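Local coordinates for p-47 protein (Clostridium botulinum E1 str. 'BoNT E Beluga', PDB 5WIX), which is of unknown function but has a TULIP-domain fold resembling bactericidal/permeability-increasing protein, which hints at, without establishing, a role in binding lipid-like molecules, at residues A292-M304 / K313-Y325. Numbering follows the deposited sequence.
Sequences ALYYYPEINDFSM and KTRLSGIVKLTGY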
ATOM      1  N   ALA A 292     -17.461 -18.338  43.841  1.00 63.44           N
ATOM      2  CA  ALA A 292     -17.951 -19.669  43.468  1.00 78.23           C
ATOM      3  C   ALA A 292     -18.804 -19.668  42.208  1.00 73.65           C
ATOM      4  O   ALA A 292     -19.203 -20.732  41.730  1.00 68.94           O
ATOM      5  CB  ALA A 292     -18.738 -20.288  44.627  1.00 76.99           C
ATOM      6  N   LEU A 293     -19.070 -18.490  41.654  1.00 71.11           N
ATOM      7  CA  LEU A 293     -19.969 -18.408  40.501  1.00 81.52           C
ATOM      8  C   LEU A 293     -19.363 -17.815  39.209  1.00 75.10           C
ATOM      9  O   LEU A 293     -18.502 -16.933  39.262  1.00 77.28           O
ATOM     10  CB  LEU A 293     -21.202 -17.600  40.887  1.00 81.13           C
ATOM     11  CG  LEU A 293     -22.140 -18.371  41.807  1.00 86.38           C
ATOM     12  CD1 LEU A 293     -21.819 -18.112  43.280  1.00107.90           C
ATOM     13  CD2 LEU A 293     -23.556 -17.988  41.485  1.00 83.43           C
ATOM     14  N   TYR A 294     -19.833 -18.315  38.061  1.00 62.91           N
ATOM     15  CA  TYR A 294     -19.487 -17.774  36.746  1.00 59.46           C
ATOM     16  C   TYR A 294     -20.393 -16.603  36.345  1.00 70.51           C
ATOM     17  O   TYR A 294     -21.622 -16.708  36.410  1.00 65.73           O
ATOM     18  CB  TYR A 294     -19.553 -18.871  35.670  1.00 55.20           C
ATOM     19  CG  TYR A 294     -18.339 -19.785  35.672  1.00 72.66           C
ATOM     20  CD1 TYR A 294     -17.264 -19.567  34.802  1.00 61.29           C
ATOM     21  CD2 TYR A 294     -18.251 -20.845  36.556  1.00 71.31           C
ATOM     22  CE1 TYR A 294     -16.145 -20.407  34.827  1.00 54.49           C
ATOM     23  CE2 TYR A 294     -17.145 -21.674  36.579  1.00 78.51           C
ATOM     24  CZ  TYR A 294     -16.102 -21.452  35.721  1.00 71.97           C
ATOM     25  OH  TYR A 294     -15.026 -22.298  35.764  1.00101.61           O
ATOM     26  N   TYR A 295     -19.783 -15.493  35.919  1.00 72.30           N
ATOM     27  CA  TYR A 295     -20.551 -14.360  35.414  1.00 66.70           C
ATOM     28  C   TYR A 295     -20.255 -14.152  33.922  1.00 63.87           C
ATOM     29  O   TYR A 295     -19.194 -14.548  33.435  1.00 67.19           O
ATOM     30  CB  TYR A 295     -20.262 -13.111  36.241  1.00 64.97           C
ATOM     31  CG  TYR A 295     -20.516 -13.312  37.733  1.00 57.37           C
ATOM     32  CD1 TYR A 295     -21.668 -12.819  38.339  1.00 55.00           C
ATOM     33  CD2 TYR A 295     -19.590 -13.992  38.534  1.00 58.04           C
ATOM     34  CE1 TYR A 295     -21.894 -13.004  39.702  1.00 68.21           C
ATOM     35  CE2 TYR A 295     -19.801 -14.178  39.885  1.00 69.97           C
ATOM     36  CZ  TYR A 295     -20.957 -13.688  40.474  1.00 78.88           C
ATOM     37  OH  TYR A 295     -21.157 -13.890  41.829  1.00 72.75           O
ATOM     38  N   TYR A 296     -21.215 -13.574  33.199  1.00 53.63           N
ATOM     39  CA  TYR A 296     -21.182 -13.502  31.737  1.00 57.44           C
ATOM     40  C   TYR A 296     -21.580 -12.128  31.258  1.00 69.13           C
ATOM     41  O   TYR A 296     -22.698 -11.934  30.767  1.00 66.61           O
ATOM     42  CB  TYR A 296     -22.126 -14.522  31.106  1.00 56.59           C
ATOM     43  CG  TYR A 296     -21.706 -15.960  31.242  1.00 63.19           C
ATOM     44  CD1 TYR A 296     -21.094 -16.616  30.191  1.00 69.15           C
ATOM     45  CD2 TYR A 296     -21.930 -16.666  32.418  1.00 68.93           C
ATOM     46  CE1 TYR A 296     -20.712 -17.936  30.301  1.00 79.07           C
ATOM     47  CE2 TYR A 296     -21.550 -18.002  32.546  1.00 66.26           C
ATOM     48  CZ  TYR A 296     -20.941 -18.633  31.479  1.00 81.27           C
ATOM     49  OH  TYR A 296     -20.551 -19.956  31.582  1.00 89.28           O
ATOM     50  N   PRO A 297     -20.653 -11.165  31.367  1.00 66.82           N
ATOM     51  CA  PRO A 297     -21.020  -9.767  31.113  1.00 56.88           C
ATOM     52  C   PRO A 297     -21.323  -9.557  29.651  1.00 62.19           C
ATOM     53  O   PRO A 297     -20.926 -10.391  28.841  1.00 77.43           O
ATOM     54  CB  PRO A 297     -19.781  -8.998  31.546  1.00 54.01           C
ATOM     55  CG  PRO A 297     -18.666  -9.956  31.280  1.00 60.96           C
ATOM     56  CD  PRO A 297     -19.203 -11.329  31.575  1.00 55.20           C
ATOM     57  N   GLU A 298     -22.030  -8.482  29.318  1.00 63.76           N
ATOM     58  CA  GLU A 298     -22.273  -8.167  27.916  1.00 71.69           C
ATOM     59  C   GLU A 298     -22.040  -6.693  27.630  1.00 87.45           C
ATOM     60  O   GLU A 298     -22.634  -5.816  28.270  1.00101.37           O
ATOM     61  CB  GLU A 298     -23.686  -8.575  27.501  1.00 63.66           C
ATOM     62  CG  GLU A 298     -24.768  -7.990  28.357  1.00 83.34           C
ATOM     63  CD  GLU A 298     -26.084  -8.732  28.217  1.00102.04           C
ATOM     64  OE1 GLU A 298     -26.933  -8.233  27.443  1.00 94.69           O
ATOM     65  OE2 GLU A 298     -26.269  -9.795  28.875  1.00 96.43           O
ATOM     66  N   ILE A 299     -21.166  -6.431  26.662  1.00 69.73           N
ATOM     67  CA  ILE A 299     -20.949  -5.081  26.174  1.00 72.84           C
ATOM     68  C   ILE A 299     -22.044  -4.716  25.172  1.00 73.67           C
ATOM     69  O   ILE A 299     -22.304  -5.466  24.226  1.00 73.18           O
ATOM     70  CB  ILE A 299     -19.568  -4.933  25.509  1.00 63.62           C
ATOM     71  CG1 ILE A 299     -18.452  -5.304  26.489  1.00 60.44           C
ATOM     72  CG2 ILE A 299     -19.379  -3.503  25.083  1.00 57.38           C
ATOM     73  CD1 ILE A 299     -17.439  -6.301  25.947  1.00 58.24           C
ATOM     74  N   ASN A 300     -22.673  -3.563  25.371  1.00 70.76           N
ATOM     75  CA  ASN A 300     -23.836  -3.191  24.572  1.00 89.97           C
ATOM     76  C   ASN A 300     -23.581  -2.250  23.401  1.00 98.47           C
ATOM     77  O   ASN A 300     -24.266  -2.350  22.377  1.00 97.28           O
ATOM     78  CB  ASN A 300     -24.887  -2.574  25.476  1.00100.85           C
ATOM     79  CG  ASN A 300     -25.714  -3.614  26.160  1.00 97.22           C
ATOM     80  OD1 ASN A 300     -26.111  -4.603  25.540  1.00 92.31           O
ATOM     81  ND2 ASN A 300     -25.962  -3.420  27.451  1.00101.33           N
ATOM     82  N   ASP A 301     -22.642  -1.316  23.570  1.00111.39           N
ATOM     83  CA  ASP A 301     -22.096  -0.546  22.446  1.00106.19           C
ATOM     84  C   ASP A 301     -20.569  -0.437  22.563  1.00 92.63           C
ATOM     85  O   ASP A 301     -20.009  -0.269  23.654  1.00 76.45           O
ATOM     86  CB  ASP A 301     -22.744   0.839  22.338  1.00114.20           C
ATOM     87  CG  ASP A 301     -22.727   1.608  23.639  1.00136.73           C
ATOM     88  OD1 ASP A 301     -21.745   1.504  24.403  1.00142.61           O
ATOM     89  OD2 ASP A 301     -23.709   2.338  23.891  1.00149.35           O
ATOM     90  N   PHE A 302     -19.899  -0.558  21.424  1.00 96.49           N
ATOM     91  CA  PHE A 302     -18.451  -0.685  21.399  1.00 89.03           C
ATOM     92  C   PHE A 302     -17.901   0.164  20.288  1.00 87.54           C
ATOM     93  O   PHE A 302     -18.462   0.193  19.194  1.00 83.75           O
ATOM     94  CB  PHE A 302     -18.060  -2.135  21.201  1.00 81.54           C
ATOM     95  CG  PHE A 302     -16.581  -2.378  21.093  1.00 72.46           C
ATOM     96  CD1 PHE A 302     -15.867  -2.854  22.189  1.00 67.50           C
ATOM     97  CD2 PHE A 302     -15.922  -2.202  19.895  1.00 67.27           C
ATOM     98  CE1 PHE A 302     -14.518  -3.118  22.096  1.00 59.57           C
ATOM     99  CE2 PHE A 302     -14.576  -2.459  19.794  1.00 77.47           C
ATOM    100  CZ  PHE A 302     -13.871  -2.925  20.895  1.00 74.38           C
ATOM    101  N   SER A 303     -16.796   0.841  20.565  1.00 94.96           N
ATOM    102  CA  SER A 303     -16.192   1.715  19.573  1.00 94.70           C
ATOM    103  C   SER A 303     -14.668   1.718  19.686  1.00 92.34           C
ATOM    104  O   SER A 303     -14.107   1.833  20.776  1.00 95.68           O
ATOM    105  CB  SER A 303     -16.733   3.129  19.713  1.00 86.12           C
ATOM    106  OG  SER A 303     -15.654   4.028  19.898  1.00 97.53           O
ATOM    107  N   MET A 304     -14.009   1.564  18.544  1.00 91.02           N
ATOM    108  CA  MET A 304     -12.560   1.678  18.454  1.00 83.03           C
ATOM    109  C   MET A 304     -12.218   2.538  17.240  1.00 82.87           C
ATOM    110  O   MET A 304     -12.396   2.099  16.107  1.00 85.03           O
ATOM    111  CB  MET A 304     -11.919   0.295  18.340  1.00 63.58           C
ATOM    112  CG  MET A 304     -10.432   0.240  18.689  1.00 57.94           C
ATOM    113  SD  MET A 304      -9.693  -1.418  18.538  1.00 76.71           S
ATOM    114  CE  MET A 304      -8.578  -1.470  19.944  1.00 73.72           C
ATOM    115  N   LYS A 313      -8.103   4.286  20.438  1.00 78.54           N
ATOM    116  CA  LYS A 313      -8.950   4.728  21.543  1.00 85.85           C
ATOM    117  C   LYS A 313     -10.175   3.834  21.582  1.00 90.06           C
ATOM    118  O   LYS A 313     -10.994   3.847  20.659  1.00 83.61           O
ATOM    119  CB  LYS A 313      -9.364   6.203  21.373  1.00 88.73           C
ATOM    120  CG  LYS A 313     -10.295   6.764  22.464  1.00 89.83           C
ATOM    121  CD  LYS A 313      -9.895   8.210  22.862  1.00 95.48           C
ATOM    122  CE  LYS A 313     -10.742   9.282  22.182  1.00 99.22           C
ATOM    123  NZ  LYS A 313     -10.251  10.669  22.457  1.00 99.62           N
ATOM    124  N   THR A 314     -10.300   3.043  22.639  1.00 96.67           N
ATOM    125  CA  THR A 314     -11.447   2.157  22.748  1.00 86.48           C
ATOM    126  C   THR A 314     -12.454   2.680  23.766  1.00 87.13           C
ATOM    127  O   THR A 314     -12.083   3.166  24.840  1.00 78.62           O
ATOM    128  CB  THR A 314     -11.010   0.771  23.113  1.00 83.92           C
ATOM    129  OG1 THR A 314      -9.861   0.419  22.303  1.00 82.19           O
ATOM    130  CG2 THR A 314     -12.145  -0.190  22.865  1.00 72.52           C
ATOM    131  N   ARG A 315     -13.730   2.606  23.402  1.00 92.08           N
ATOM    132  CA  ARG A 315     -14.804   3.201  24.190  1.00 95.62           C
ATOM    133  C   ARG A 315     -16.018   2.284  24.173  1.00 86.66           C
ATOM    134  O   ARG A 315     -16.831   2.346  23.255  1.00 89.25           O
ATOM    135  CB  ARG A 315     -15.165   4.574  23.632  1.00102.92           C
ATOM    136  CG  ARG A 315     -15.441   5.626  24.678  1.00121.46           C
ATOM    137  CD  ARG A 315     -15.911   6.933  24.035  1.00136.97           C
ATOM    138  NE  ARG A 315     -14.951   7.446  23.057  1.00151.99           N
ATOM    139  CZ  ARG A 315     -15.286   8.118  21.956  1.00165.59           C
ATOM    140  NH1 ARG A 315     -16.566   8.354  21.682  1.00177.83           N
ATOM    141  NH2 ARG A 315     -14.344   8.551  21.124  1.00159.36           N
ATOM    142  N   LEU A 316     -16.121   1.427  25.186  1.00 86.40           N
ATOM    143  CA  LEU A 316     -17.234   0.477  25.302  1.00 85.69           C
ATOM    144  C   LEU A 316     -18.085   0.680  26.549  1.00 90.73           C
ATOM    145  O   LEU A 316     -17.648   1.263  27.542  1.00 89.19           O
ATOM    146  CB  LEU A 316     -16.716  -0.961  25.298  1.00 75.42           C
ATOM    147  CG  LEU A 316     -15.609  -1.321  26.300  1.00 73.95           C
ATOM    148  CD1 LEU A 316     -16.153  -1.597  27.707  1.00 67.32           C
ATOM    149  CD2 LEU A 316     -14.777  -2.505  25.786  1.00 52.68           C
ATOM    150  N   SER A 317     -19.298   0.150  26.506  1.00103.69           N
ATOM    151  CA  SER A 317     -20.134   0.110  27.696  1.00 97.57           C
ATOM    152  C   SER A 317     -21.137  -1.039  27.650  1.00 95.58           C
ATOM    153  O   SER A 317     -21.588  -1.456  26.583  1.00 95.40           O
ATOM    154  CB  SER A 317     -20.868   1.428  27.878  1.00 85.88           C
ATOM    155  OG  SER A 317     -22.033   1.446  27.077  1.00100.14           O
ATOM    156  N   GLY A 318     -21.481  -1.542  28.827  1.00106.29           N
ATOM    157  CA  GLY A 318     -22.377  -2.674  28.956  1.00111.60           C
ATOM    158  C   GLY A 318     -22.561  -3.036  30.416  1.00103.42           C
ATOM    159  O   GLY A 318     -22.201  -2.260  31.302  1.00 97.98           O
ATOM    160  N   ILE A 319     -23.112  -4.217  30.668  1.00100.07           N
ATOM    161  CA  ILE A 319     -23.450  -4.625  32.025  1.00 87.68           C
ATOM    162  C   ILE A 319     -23.062  -6.066  32.308  1.00 73.75           C
ATOM    163  O   ILE A 319     -22.694  -6.810  31.399  1.00 75.32           O
ATOM    164  CB  ILE A 319     -24.946  -4.469  32.288  1.00 86.26           C
ATOM    165  CG1 ILE A 319     -25.738  -4.896  31.049  1.00 95.45           C
ATOM    166  CG2 ILE A 319     -25.276  -3.024  32.656  1.00 85.39           C
ATOM    167  CD1 ILE A 319     -26.174  -6.327  31.069  1.00 96.96           C
ATOM    168  N   VAL A 320     -23.146  -6.439  33.580  1.00 68.86           N
ATOM    169  CA  VAL A 320     -22.966  -7.827  33.981  1.00 78.82           C
ATOM    170  C   VAL A 320     -23.996  -8.207  35.044  1.00 90.01           C
ATOM    171  O   VAL A 320     -24.022  -7.626  36.131  1.00 94.06           O
ATOM    172  CB  VAL A 320     -21.542  -8.091  34.504  1.00 59.47           C
ATOM    173  CG1 VAL A 320     -21.097  -6.993  35.446  1.00 65.94           C
ATOM    174  CG2 VAL A 320     -21.484  -9.437  35.184  1.00 68.09           C
ATOM    175  N   LYS A 321     -24.866  -9.163  34.730  1.00 88.19           N
ATOM    176  CA  LYS A 321     -25.896  -9.567  35.701  1.00 85.68           C
ATOM    177  C   LYS A 321     -25.335 -10.519  36.759  1.00 73.06           C
ATOM    178  O   LYS A 321     -24.448 -11.338  36.481  1.00 68.16           O
ATOM    179  CB  LYS A 321     -27.099 -10.201  34.982  1.00 91.55           C
ATOM    180  CG  LYS A 321     -27.862  -9.199  34.099  1.00104.79           C
ATOM    181  CD  LYS A 321     -28.813  -9.859  33.095  1.00101.65           C
ATOM    182  CE  LYS A 321     -29.692  -8.805  32.407  1.00104.55           C
ATOM    183  NZ  LYS A 321     -30.683  -8.189  33.362  1.00109.53           N
ATOM    184  N   LEU A 322     -25.839 -10.380  37.980  1.00 70.89           N
ATOM    185  CA  LEU A 322     -25.440 -11.247  39.088  1.00 73.20           C
ATOM    186  C   LEU A 322     -26.175 -12.581  39.064  1.00 71.48           C
ATOM    187  O   LEU A 322     -27.394 -12.622  39.249  1.00 77.09           O
ATOM    188  CB  LEU A 322     -25.706 -10.558  40.419  1.00 81.97           C
ATOM    189  CG  LEU A 322     -24.688  -9.496  40.784  1.00 76.60           C
ATOM    190  CD1 LEU A 322     -25.010  -8.954  42.161  1.00 87.36           C
ATOM    191  CD2 LEU A 322     -23.341 -10.147  40.753  1.00 73.61           C
ATOM    192  N   THR A 323     -25.438 -13.663  38.843  1.00 57.49           N
ATOM    193  CA  THR A 323     -26.050 -14.974  38.714  1.00 82.64           C
ATOM    194  C   THR A 323     -26.724 -15.357  40.037  1.00 84.57           C
ATOM    195  O   THR A 323     -26.061 -15.430  41.069  1.00 88.47           O
ATOM    196  CB  THR A 323     -24.996 -16.030  38.290  1.00 95.48           C
ATOM    197  OG1 THR A 323     -23.813 -15.872  39.082  1.00105.17           O
ATOM    198  CG2 THR A 323     -24.611 -15.844  36.819  1.00 81.48           C
ATOM    199  N   GLY A 324     -28.045 -15.546  40.015  1.00 86.61           N
ATOM    200  CA  GLY A 324     -28.788 -15.894  41.217  1.00 81.80           C
ATOM    201  C   GLY A 324     -29.597 -14.735  41.755  1.00 84.74           C
ATOM    202  O   GLY A 324     -30.474 -14.914  42.592  1.00111.31           O
ATOM    203  N   TYR A 325     -29.267 -13.538  41.286  1.00 86.56           N
ATOM    204  CA  TYR A 325     -29.966 -12.296  41.611  1.00 99.66           C
ATOM    205  C   TYR A 325     -30.139 -11.580  40.301  1.00123.78           C
ATOM    206  O   TYR A 325     -29.543 -10.528  40.084  1.00122.89           O
ATOM    207  CB  TYR A 325     -29.178 -11.407  42.581  1.00 94.45           C
ATOM    208  CG  TYR A 325     -28.842 -12.051  43.900  1.00113.90           C
ATOM    209  CD1 TYR A 325     -29.477 -11.661  45.071  1.00126.39           C
ATOM    210  CD2 TYR A 325     -27.882 -13.053  43.974  1.00125.12           C
ATOM    211  CE1 TYR A 325     -29.163 -12.260  46.280  1.00139.57           C
ATOM    212  CE2 TYR A 325     -27.567 -13.659  45.165  1.00134.30           C
ATOM    213  CZ  TYR A 325     -28.203 -13.260  46.315  1.00143.42           C
ATOM    214  OH  TYR A 325     -27.866 -13.880  47.496  1.00148.54           O
TER
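A classic beta bulge interrupts the antiparallel hairpin of strands 293-307 and 311-322, with two residues, Asn300 and Asp301, set against the single Ser317. Ser317 O accepts two bonds from consecutive amides, one from Asn300 N (2.7 Å), which lies in the carbonyl plane on a lone pair, and one from Asp301 N (3.2 Å), while Ser317 N returns a bond to Asp301 O. The side chains repeat the pairing: Ser317 OG donates to Asp301 OD1 (2.7 Å), meeting it on the syn side but 32° out of the carboxylate plane. Both project from the same face, with CG and OG respectively between the backbone N and the carbonyl carbon (chi1 51° and 83°), which brings carboxylate and hydroxyl together.

Before the bulge, the Glu298 and Ile319 amides and carbonyls bond reciprocally, the Glu298 N to Ile319 O bond being nearly straight at 2.8 Å. Their side chains run side by side, Glu298 CG against Ile319 CD1.

Phe302 and Leu316 share the face opposite Asp301 and Ser317, and Leu316 CB touches both Phe302 CD1 and Ile299 CG2 (3.7 Å each). Pro297 CB packs on Val320 CB. Farther along, the strands splay apart and the contact passes to the Tyr295 ring: Thr323 OG1 stands over one face, offset toward the rim, the backbone Lys321 O lies in its plane at the edge, and Leu322 CD2 comes obliquely on Tyr295 CE1. Helix 370-390 packs on Tyr295, Pro297, Val320 and Leu322. The bulge is local to this hairpin, but a strongly curved antiparallel sheet wrapped round a long helix is characteristic of the TULIP fold.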